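Long-range contacts in nadb-ler3 (Gallus gallus, PDB 3WXB), which reduces carbonyl compounds with NADPH or NADH, as a short-chain dehydrogenase/reductase expressed in chicken fatty liver: residues G37-L46 with V247-L255; V101-N111 with F151-E161. One frame throughout, in Å; residues are numbered along the deposited sequence.

Contact 1: residues G37-L46 with V247-L255; sequences GIGLGFVQHL and VDESVGGML. With NDP (NADPH dihydro-nicotinamide-adenine-dinucleotide phosphate), chain C.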
loop_
_atom_site.group_PDB
_atom_site.type_symbol
_atom_site.label_atom_id
_atom_site.label_comp_id
_atom_site.label_asym_id
_atom_site.label_seq_id
_atom_site.Cartn_x
_atom_site.Cartn_y
_atom_site.Cartn_z
ATOM N N GLY A 37 3.531 3.294 -23.754
ATOM C CA GLY A 37 4.461 2.975 -22.658
ATOM C C GLY A 37 4.805 1.499 -22.552
ATOM O O GLY A 37 4.879 0.766 -23.543
ATOM N N ILE A 38 4.966 1.048 -21.327
ATOM C CA ILE A 38 5.379 -0.347 -21.076
ATOM C C ILE A 38 4.362 -1.331 -21.560
ATOM O O ILE A 38 4.728 -2.389 -22.118
ATOM C CB ILE A 38 5.690 -0.520 -19.530
ATOM C CG1 ILE A 38 6.944 0.283 -19.188
ATOM C CG2 ILE A 38 5.848 -2.004 -19.150
ATOM C CD1 ILE A 38 7.121 0.490 -17.620
ATOM N N GLY A 39 3.078 -1.017 -21.320
ATOM C CA GLY A 39 1.939 -1.856 -21.766
ATOM C C GLY A 39 1.981 -2.142 -23.286
ATOM O O GLY A 39 1.873 -3.318 -23.708
ATOM N N LEU A 40 2.178 -1.101 -24.101
ATOM C CA LEU A 40 2.360 -1.309 -25.564
ATOM C C LEU A 40 3.575 -2.217 -25.858
ATOM O O LEU A 40 3.463 -3.156 -26.675
ATOM C CB LEU A 40 2.439 0.028 -26.336
ATOM C CG LEU A 40 2.573 -0.078 -27.877
ATOM C CD1 LEU A 40 1.396 -0.846 -28.518
ATOM C CD2 LEU A 40 2.754 1.303 -28.492
ATOM N N GLY A 41 4.696 -1.971 -25.166
ATOM C CA GLY A 41 5.849 -2.877 -25.223
ATOM C C GLY A 41 5.498 -4.341 -24.953
ATOM O O GLY A 41 5.884 -5.235 -25.713
ATOM N N PHE A 42 4.751 -4.603 -23.881
ATOM C CA PHE A 42 4.330 -5.955 -23.609
ATOM C C PHE A 42 3.631 -6.576 -24.816
ATOM O O PHE A 42 3.936 -7.738 -25.199
ATOM C CB PHE A 42 3.414 -6.052 -22.381
ATOM C CG PHE A 42 4.184 -6.231 -21.079
ATOM C CD1 PHE A 42 4.945 -7.384 -20.873
ATOM C CD2 PHE A 42 4.146 -5.261 -20.080
ATOM C CE1 PHE A 42 5.663 -7.557 -19.696
ATOM C CE2 PHE A 42 4.849 -5.404 -18.886
ATOM C CZ PHE A 42 5.627 -6.608 -18.690
ATOM N N VAL A 43 2.718 -5.814 -25.422
ATOM C CA VAL A 43 1.931 -6.333 -26.578
ATOM C C VAL A 43 2.818 -6.697 -27.755
ATOM O O VAL A 43 2.706 -7.828 -28.286
ATOM C CB VAL A 43 0.741 -5.406 -26.959
ATOM C CG1 VAL A 43 0.160 -5.775 -28.344
ATOM C CG2 VAL A 43 -0.343 -5.575 -25.863
ATOM N N GLN A 44 3.691 -5.778 -28.137
ATOM C CA GLN A 44 4.622 -5.986 -29.247
ATOM C C GLN A 44 5.562 -7.195 -28.996
ATOM O O GLN A 44 5.864 -7.980 -29.898
ATOM C CB GLN A 44 5.485 -4.730 -29.444
ATOM C CG GLN A 44 4.678 -3.419 -29.790
ATOM C CD GLN A 44 5.526 -2.219 -29.754
ATOM O OE1 GLN A 44 6.427 -2.081 -28.893
ATOM N NE2 GLN A 44 5.276 -1.300 -30.695
ATOM N N HIS A 45 6.078 -7.303 -27.766
ATOM C CA HIS A 45 6.989 -8.402 -27.435
ATOM C C HIS A 45 6.274 -9.722 -27.359
ATOM O O HIS A 45 6.833 -10.780 -27.807
ATOM C CB HIS A 45 7.798 -8.088 -26.160
ATOM C CG HIS A 45 8.926 -7.136 -26.405
ATOM N ND1 HIS A 45 10.251 -7.497 -26.292
ATOM C CD2 HIS A 45 8.924 -5.826 -26.747
ATOM C CE1 HIS A 45 11.021 -6.446 -26.553
ATOM N NE2 HIS A 45 10.234 -5.423 -26.841
ATOM N N LEU A 46 5.048 -9.700 -26.822
ATOM C CA LEU A 46 4.247 -10.927 -26.773
ATOM C C LEU A 46 3.924 -11.422 -28.176
ATOM O O LEU A 46 3.898 -12.643 -28.421
ATOM C CB LEU A 46 2.938 -10.738 -26.034
ATOM C CG LEU A 46 2.730 -11.058 -24.528
ATOM C CD1 LEU A 46 3.845 -11.844 -23.803
ATOM C CD2 LEU A 46 2.226 -9.850 -23.713
ATOM N N VAL A 247 11.757 0.908 -23.277
ATOM C CA VAL A 247 10.642 0.019 -23.168
ATOM C C VAL A 247 11.055 -1.357 -23.678
ATOM O O VAL A 247 10.667 -2.397 -23.080
ATOM C CB VAL A 247 9.460 0.576 -24.007
ATOM C CG1 VAL A 247 8.449 -0.481 -24.307
ATOM C CG2 VAL A 247 8.800 1.780 -23.274
ATOM N N ASP A 248 11.858 -1.387 -24.750
ATOM C CA ASP A 248 12.262 -2.683 -25.320
ATOM C C ASP A 248 13.138 -3.450 -24.346
ATOM O O ASP A 248 12.971 -4.666 -24.165
ATOM C CB ASP A 248 12.948 -2.546 -26.691
ATOM C CG ASP A 248 11.934 -2.251 -27.812
ATOM O OD1 ASP A 248 10.831 -2.848 -27.825
ATOM O OD2 ASP A 248 12.251 -1.425 -28.673
ATOM N N GLU A 249 14.046 -2.728 -23.704
ATOM C CA GLU A 249 14.977 -3.330 -22.736
ATOM C C GLU A 249 14.219 -3.799 -21.492
ATOM O O GLU A 249 14.430 -4.899 -20.977
ATOM C CB GLU A 249 16.027 -2.304 -22.323
ATOM C CG GLU A 249 17.134 -2.015 -23.387
ATOM C CD GLU A 249 17.985 -0.803 -23.034
ATOM O OE1 GLU A 249 17.551 0.091 -22.255
ATOM O OE2 GLU A 249 19.118 -0.720 -23.546
ATOM N N SER A 250 13.306 -2.939 -21.014
ATOM C CA SER A 250 12.546 -3.226 -19.799
ATOM C C SER A 250 11.644 -4.417 -20.093
ATOM O O SER A 250 11.652 -5.392 -19.351
ATOM C CB SER A 250 11.717 -1.983 -19.362
ATOM O OG SER A 250 10.673 -2.392 -18.474
ATOM N N VAL A 251 10.814 -4.353 -21.137
ATOM C CA VAL A 251 9.957 -5.496 -21.371
ATOM C C VAL A 251 10.629 -6.773 -21.846
ATOM O O VAL A 251 10.162 -7.827 -21.499
ATOM C CB VAL A 251 8.560 -5.246 -22.062
ATOM C CG1 VAL A 251 8.070 -3.775 -22.060
ATOM C CG2 VAL A 251 8.323 -6.064 -23.272
ATOM N N GLY A 252 11.690 -6.660 -22.648
ATOM C CA GLY A 252 12.460 -7.871 -23.083
ATOM C C GLY A 252 13.017 -8.524 -21.837
ATOM O O GLY A 252 12.937 -9.736 -21.692
ATOM N N GLY A 253 13.528 -7.714 -20.902
ATOM C CA GLY A 253 14.003 -8.221 -19.618
ATOM C C GLY A 253 12.903 -8.893 -18.806
ATOM O O GLY A 253 13.080 -10.050 -18.346
ATOM N N MET A 254 11.764 -8.188 -18.589
ATOM C CA MET A 254 10.675 -8.771 -17.815
ATOM C C MET A 254 10.168 -10.106 -18.351
ATOM O O MET A 254 9.740 -10.995 -17.595
ATOM C CB MET A 254 9.487 -7.767 -17.623
ATOM C CG MET A 254 9.892 -6.603 -16.592
ATOM S SD MET A 254 8.442 -5.558 -16.310
ATOM C CE MET A 254 8.406 -4.634 -17.879
ATOM N N LEU A 255 10.132 -10.231 -19.662
ATOM C CA LEU A 255 9.608 -11.443 -20.219
ATOM C C LEU A 255 10.630 -12.592 -19.994
ATOM O O LEU A 255 10.228 -13.717 -19.761
ATOM C CB LEU A 255 9.294 -11.220 -21.732
ATOM C CG LEU A 255 7.993 -10.453 -22.050
ATOM C CD1 LEU A 255 6.780 -10.960 -21.300
ATOM C CD2 LEU A 255 8.174 -9.089 -21.538
HETATM P PA NDP C . 2.407 5.529 -18.981
HETATM O O1A NDP C . 1.957 6.733 -18.220
HETATM O O2A NDP C . 3.267 5.747 -20.073
HETATM O O5B NDP C . 1.250 4.724 -19.479
HETATM C C5B NDP C . 0.101 4.553 -18.601
HETATM C C4B NDP C . -0.793 3.542 -19.230
HETATM O O4B NDP C . -1.873 3.082 -18.245
HETATM C C3B NDP C . -1.586 4.102 -20.435
HETATM O O3B NDP C . -1.921 2.916 -21.268
HETATM C C2B NDP C . -2.875 4.601 -19.757
HETATM O O2B NDP C . -3.995 4.746 -20.658
HETATM C C1B NDP C . -3.160 3.442 -18.762
HETATM N N9A NDP C . -4.103 3.942 -17.626
HETATM C C8A NDP C . -3.912 4.888 -16.674
HETATM N N7A NDP C . -5.038 4.982 -15.940
HETATM C C5A NDP C . -5.963 4.220 -16.501
HETATM C C6A NDP C . -7.242 3.966 -16.175
HETATM N N6A NDP C . -7.789 4.609 -15.128
HETATM N N1A NDP C . -7.954 3.072 -16.882
HETATM C C2A NDP C . -7.371 2.380 -17.913
HETATM N N3A NDP C . -6.056 2.671 -18.252
HETATM C C4A NDP C . -5.378 3.544 -17.516
HETATM O O3 NDP C . 3.076 4.598 -17.804
HETATM P PN NDP C . 4.232 3.499 -18.064
HETATM O O1N NDP C . 5.513 4.139 -17.791
HETATM O O2N NDP C . 3.990 2.757 -19.315
HETATM O O5D NDP C . 3.879 2.577 -16.765
HETATM C C5D NDP C . 3.178 1.319 -16.815
HETATM C C4D NDP C . 3.323 0.644 -15.441
HETATM O O4D NDP C . 4.701 0.549 -15.114
HETATM C C3D NDP C . 2.702 1.578 -14.363
HETATM O O3D NDP C . 2.019 0.706 -13.468
HETATM C C2D NDP C . 3.846 2.228 -13.699
HETATM O O2D NDP C . 3.553 2.579 -12.349
HETATM C C1D NDP C . 4.906 1.156 -13.786
HETATM N N1N NDP C . 6.270 1.731 -13.656
HETATM C C2N NDP C . 6.810 2.631 -14.588
HETATM C C3N NDP C . 8.102 3.136 -14.415
HETATM C C7N NDP C . 8.709 3.995 -15.350
HETATM O O7N NDP C . 9.840 4.431 -15.121
HETATM N N7N NDP C . 8.056 4.203 -16.536
HETATM C C4N NDP C . 8.849 2.785 -13.271
HETATM C C5N NDP C . 8.341 1.900 -12.311
HETATM C C6N NDP C . 7.044 1.384 -12.468
HETATM P P2B NDP C . -4.302 6.205 -21.371
HETATM O O1X NDP C . -5.738 5.972 -21.587
HETATM O O2X NDP C . -3.366 6.187 -22.504
HETATM O O3X NDP C . -4.010 7.207 -20.310
#
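V251 is the knob of this helix pair, seated in the hole formed by I38, G41, F42 and H45. Its CG1 lies beside the backbone, 3.6 Å from I38 O, while CG2 reaches the imidazole of H45. G41 lets the backbones come this near, since any CB there would run into V247 CG1 and V251 CG1. On one flank the F42 ring has V251 CB over a face, and M254, its chain bent at chi3 (-75°), brings CE to 3.5 Å from F42 CZ, while SD stands obliquely to the ring in a Met-aromatic contact. L46 CD1 meets L255 CD1 at 4.0 Å. On the other flank V251 CG2 makes a CH-pi contact, 3.7 Å from the H45 ring centroid. The same ring ends in a nearly straight hydrogen bond, H45 NE2 to D248 OD1 (2.8 Å, 167°), in the imidazole plane but tilted from the carboxylate plane, on its anti side. This bond should fix the ring's rotation. Near the cofactor, I38 N donates to NADPH O2N at 2.8 Å, as in the glycine-rich turn of a Rossmann fold. Segments 37-46 and 247-255 cross at -59°; helix 37-47 packs F42 and L46 on strand 28-31, V43 on strand 55-60, and L40 and Q44 on helix 69-77.

Contact 2: residues V101-N111 with F151-E161; sequences VGERLKGSGLN and FLPMLKKAAQE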
loop_
_atom_site.group_PDB
_atom_site.type_symbol
_atom_site.label_atom_id
_atom_site.label_comp_id
_atom_site.label_asym_id
_atom_site.label_seq_id
_atom_site.Cartn_x
_atom_site.Cartn_y
_atom_site.Cartn_z
ATOM N N VAL A 101 -13.879 -10.979 -22.800
ATOM C CA VAL A 101 -12.710 -11.852 -22.960
ATOM C C VAL A 101 -13.100 -13.326 -22.817
ATOM O O VAL A 101 -12.666 -14.146 -23.593
ATOM C CB VAL A 101 -11.581 -11.453 -21.930
ATOM C CG1 VAL A 101 -10.459 -12.450 -21.981
ATOM C CG2 VAL A 101 -11.022 -9.993 -22.254
ATOM N N GLY A 102 -13.907 -13.627 -21.803
ATOM C CA GLY A 102 -14.496 -14.937 -21.546
ATOM C C GLY A 102 -15.223 -15.514 -22.742
ATOM O O GLY A 102 -15.101 -16.711 -23.056
ATOM N N GLU A 103 -15.945 -14.658 -23.444
ATOM C CA GLU A 103 -16.699 -15.084 -24.607
ATOM C C GLU A 103 -15.704 -15.375 -25.737
ATOM O O GLU A 103 -15.804 -16.412 -26.422
ATOM C CB GLU A 103 -17.772 -14.015 -24.978
ATOM C CG GLU A 103 -18.356 -14.203 -26.361
ATOM C CD GLU A 103 -19.134 -12.992 -26.902
ATOM O OE1 GLU A 103 -19.357 -12.901 -28.138
ATOM O OE2 GLU A 103 -19.522 -12.143 -26.099
ATOM N N ARG A 104 -14.705 -14.516 -25.927
ATOM C CA ARG A 104 -13.683 -14.797 -26.971
ATOM C C ARG A 104 -12.845 -16.050 -26.712
ATOM O O ARG A 104 -12.404 -16.726 -27.663
ATOM C CB ARG A 104 -12.784 -13.574 -27.247
ATOM C CG ARG A 104 -13.119 -12.863 -28.539
ATOM C CD ARG A 104 -12.529 -13.673 -29.716
ATOM N NE ARG A 104 -11.768 -12.927 -30.726
ATOM C CZ ARG A 104 -11.938 -11.655 -31.067
ATOM N NH1 ARG A 104 -12.849 -10.902 -30.510
ATOM N NH2 ARG A 104 -11.174 -11.141 -31.999
ATOM N N LEU A 105 -12.649 -16.388 -25.434
ATOM C CA LEU A 105 -11.836 -17.541 -25.035
ATOM C C LEU A 105 -12.534 -18.875 -25.278
ATOM O O LEU A 105 -11.883 -19.925 -25.391
ATOM C CB LEU A 105 -11.427 -17.418 -23.556
ATOM C CG LEU A 105 -10.247 -16.451 -23.353
ATOM C CD1 LEU A 105 -9.913 -16.324 -21.829
ATOM C CD2 LEU A 105 -8.990 -16.838 -24.184
ATOM N N LYS A 106 -13.857 -18.825 -25.374
ATOM C CA LYS A 106 -14.704 -19.983 -25.765
ATOM C C LYS A 106 -14.421 -21.187 -24.889
ATOM O O LYS A 106 -14.274 -22.296 -25.377
ATOM C CB LYS A 106 -14.580 -20.315 -27.283
ATOM C CG LYS A 106 -15.196 -19.267 -28.224
ATOM C CD LYS A 106 -14.769 -19.385 -29.706
ATOM C CE LYS A 106 -13.310 -18.997 -29.854
ATOM N NZ LYS A 106 -12.871 -18.788 -31.223
ATOM N N GLY A 107 -14.309 -20.947 -23.584
ATOM C CA GLY A 107 -14.141 -22.017 -22.602
ATOM C C GLY A 107 -12.692 -22.283 -22.245
ATOM O O GLY A 107 -12.430 -22.992 -21.295
ATOM N N SER A 108 -11.758 -21.742 -23.013
ATOM C CA SER A 108 -10.331 -21.876 -22.713
ATOM C C SER A 108 -9.900 -20.954 -21.554
ATOM O O SER A 108 -10.551 -19.940 -21.285
ATOM C CB SER A 108 -9.497 -21.518 -23.929
ATOM O OG SER A 108 -9.325 -22.678 -24.746
ATOM N N GLY A 109 -8.791 -21.299 -20.898
ATOM C CA GLY A 109 -8.308 -20.447 -19.800
ATOM C C GLY A 109 -7.549 -19.214 -20.225
ATOM O O GLY A 109 -7.122 -19.058 -21.394
ATOM N N LEU A 110 -7.331 -18.324 -19.255
ATOM C CA LEU A 110 -6.388 -17.222 -19.454
ATOM C C LEU A 110 -5.119 -17.607 -18.724
ATOM O O LEU A 110 -5.132 -17.810 -17.509
ATOM C CB LEU A 110 -6.943 -15.889 -18.878
ATOM C CG LEU A 110 -6.067 -14.645 -19.060
ATOM C CD1 LEU A 110 -5.880 -14.194 -20.487
ATOM C CD2 LEU A 110 -6.541 -13.445 -18.160
ATOM N N ASN A 111 -4.020 -17.662 -19.454
ATOM C CA ASN A 111 -2.740 -18.079 -18.866
ATOM C C ASN A 111 -2.012 -16.986 -18.109
ATOM O O ASN A 111 -1.324 -17.272 -17.139
ATOM C CB ASN A 111 -1.809 -18.620 -19.940
ATOM C CG ASN A 111 -2.368 -19.881 -20.609
ATOM O OD1 ASN A 111 -2.433 -20.980 -20.026
ATOM N ND2 ASN A 111 -2.813 -19.712 -21.809
ATOM N N PHE A 151 -10.973 -11.968 -13.486
ATOM C CA PHE A 151 -10.366 -12.938 -14.361
ATOM C C PHE A 151 -10.079 -14.291 -13.649
ATOM O O PHE A 151 -9.651 -15.266 -14.290
ATOM C CB PHE A 151 -9.149 -12.325 -15.094
ATOM C CG PHE A 151 -9.549 -11.404 -16.183
ATOM C CD1 PHE A 151 -9.953 -11.909 -17.432
ATOM C CD2 PHE A 151 -9.651 -10.034 -15.961
ATOM C CE1 PHE A 151 -10.364 -11.043 -18.461
ATOM C CE2 PHE A 151 -10.072 -9.174 -16.949
ATOM C CZ PHE A 151 -10.448 -9.664 -18.199
ATOM N N LEU A 152 -10.330 -14.353 -12.343
ATOM C CA LEU A 152 -10.018 -15.573 -11.572
ATOM C C LEU A 152 -10.576 -16.890 -12.200
ATOM O O LEU A 152 -9.868 -17.903 -12.218
ATOM C CB LEU A 152 -10.511 -15.474 -10.136
ATOM C CG LEU A 152 -9.622 -16.056 -8.990
ATOM C CD1 LEU A 152 -10.408 -16.663 -7.876
ATOM C CD2 LEU A 152 -8.513 -16.998 -9.392
ATOM N N PRO A 153 -11.844 -16.878 -12.677
ATOM C CA PRO A 153 -12.414 -18.105 -13.241
ATOM C C PRO A 153 -11.570 -18.592 -14.397
ATOM O O PRO A 153 -11.320 -19.788 -14.493
ATOM C CB PRO A 153 -13.800 -17.638 -13.757
ATOM C CG PRO A 153 -14.216 -16.608 -12.695
ATOM C CD PRO A 153 -12.879 -15.828 -12.529
ATOM N N MET A 154 -11.132 -17.672 -15.248
ATOM C CA MET A 154 -10.342 -18.016 -16.419
ATOM C C MET A 154 -8.883 -18.383 -16.149
ATOM O O MET A 154 -8.332 -19.266 -16.819
ATOM C CB MET A 154 -10.391 -16.899 -17.436
ATOM C CG MET A 154 -11.799 -16.755 -18.083
ATOM S SD MET A 154 -11.923 -15.149 -18.865
ATOM C CE MET A 154 -12.749 -14.291 -17.544
ATOM N N LEU A 155 -8.273 -17.702 -15.181
ATOM C CA LEU A 155 -6.967 -18.112 -14.633
ATOM C C LEU A 155 -6.997 -19.548 -14.047
ATOM O O LEU A 155 -6.072 -20.344 -14.262
ATOM C CB LEU A 155 -6.561 -17.121 -13.547
ATOM C CG LEU A 155 -6.136 -15.776 -14.161
ATOM C CD1 LEU A 155 -6.146 -14.582 -13.148
ATOM C CD2 LEU A 155 -4.761 -15.916 -14.843
ATOM N N LYS A 156 -8.042 -19.840 -13.290
ATOM C CA LYS A 156 -8.227 -21.137 -12.682
ATOM C C LYS A 156 -8.448 -22.200 -13.731
ATOM O O LYS A 156 -8.040 -23.337 -13.533
ATOM C CB LYS A 156 -9.457 -21.142 -11.810
ATOM C CG LYS A 156 -9.284 -20.511 -10.439
ATOM C CD LYS A 156 -10.634 -20.714 -9.700
ATOM C CE LYS A 156 -10.627 -20.015 -8.370
ATOM N NZ LYS A 156 -11.968 -20.234 -7.743
ATOM N N LYS A 157 -9.182 -21.848 -14.787
ATOM C CA LYS A 157 -9.370 -22.758 -15.922
ATOM C C LYS A 157 -8.032 -23.082 -16.600
ATOM O O LYS A 157 -7.761 -24.279 -16.930
ATOM C CB LYS A 157 -10.392 -22.218 -16.966
ATOM C CG LYS A 157 -10.726 -23.301 -18.093
ATOM C CD LYS A 157 -12.038 -24.081 -17.747
ATOM C CE LYS A 157 -13.343 -23.412 -18.399
ATOM N NZ LYS A 157 -13.565 -21.890 -18.178
ATOM N N ALA A 158 -7.180 -22.065 -16.775
ATOM C CA ALA A 158 -5.838 -22.320 -17.303
ATOM C C ALA A 158 -5.001 -23.260 -16.406
ATOM O O ALA A 158 -4.241 -24.082 -16.928
ATOM C CB ALA A 158 -5.064 -21.024 -17.619
ATOM N N ALA A 159 -5.123 -23.103 -15.091
ATOM C CA ALA A 159 -4.412 -23.924 -14.113
ATOM C C ALA A 159 -4.911 -25.367 -14.221
ATOM O O ALA A 159 -4.122 -26.288 -14.215
ATOM C CB ALA A 159 -4.665 -23.409 -12.685
ATOM N N GLN A 160 -6.213 -25.529 -14.324
ATOM C CA GLN A 160 -6.851 -26.817 -14.490
ATOM C C GLN A 160 -6.484 -27.539 -15.777
ATOM O O GLN A 160 -6.546 -28.728 -15.852
ATOM C CB GLN A 160 -8.337 -26.632 -14.457
ATOM C CG GLN A 160 -8.856 -26.637 -13.126
ATOM C CD GLN A 160 -10.163 -25.967 -13.042
ATOM O OE1 GLN A 160 -10.806 -25.709 -14.034
ATOM N NE2 GLN A 160 -10.567 -25.661 -11.855
ATOM N N GLU A 161 -6.123 -26.779 -16.775
ATOM C CA GLU A 161 -5.672 -27.296 -18.057
ATOM C C GLU A 161 -4.291 -27.936 -17.994
ATOM O O GLU A 161 -3.935 -28.685 -18.884
ATOM C CB GLU A 161 -5.693 -26.218 -19.179
ATOM C CG GLU A 161 -7.074 -25.928 -19.746
ATOM C CD GLU A 161 -7.175 -24.554 -20.464
ATOM O OE1 GLU A 161 -6.171 -23.822 -20.623
ATOM O OE2 GLU A 161 -8.297 -24.205 -20.897
HETATM O O HOH W 1 -5.323 -21.016 -22.347
#
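L110 and M154 meet both through their side chains and through a backbone bond, where the loop after helix 91-105 of this Rossmann fold runs past the end of helix 130-160 on its way into strand 112-115. L110 N donates to M154 O at 2.8 Å, well above the carbonyl plane, while A158 N of the helix reaches the same oxygen from the opposite face. L110 CD2 comes to 3.8 Å from F151 CD1 because chi1 (-178°) turns CG away from the backbone N. The F151 ring turns its edge to V101, and M154 SD lies 3.8 Å from L105 CD1 and close to G102 CA. G109 sits hard against the helix, its CA 3.2 Å from M154 O; a CB would strike A158 N. E161, extended beyond CG, accepts from G109 N through OE2 at 2.9 Å, on the syn side but tilted out of the carboxylate plane, in a bent bond (142°). A leucine here would probably leave G109 N without its carboxylate mate and the loop less firmly held. The type I' turn from L105 to S108 delivers this loop, and S28 OG bonds to G109 O and N111 N. A water donates to G109 O at 2.8 Å and, weakly, to E161 OE1.

From the N terminus, the chain leaves strand 28-31 and enters helix 37-47, the first half of contact 1, whose partner helix 247-260 comes some 200 residues later. Most of the parallel sheet is built inside that loop. Contact 2 is nested there: 101-111 runs from helix 91-105 towards strand 112-115 and is met, after 39 intervening residues, by the end of helix 130-160, before strand 173-177. The centres of contact 1 and contact 2 lie about 23 Å apart, and the nearest atoms of contact 1 and contact 2 about 10 Å, without touching. Strand 28-31 is common ground: contact 1 touches it at V29 and V31, contact 2 at S28 and L30.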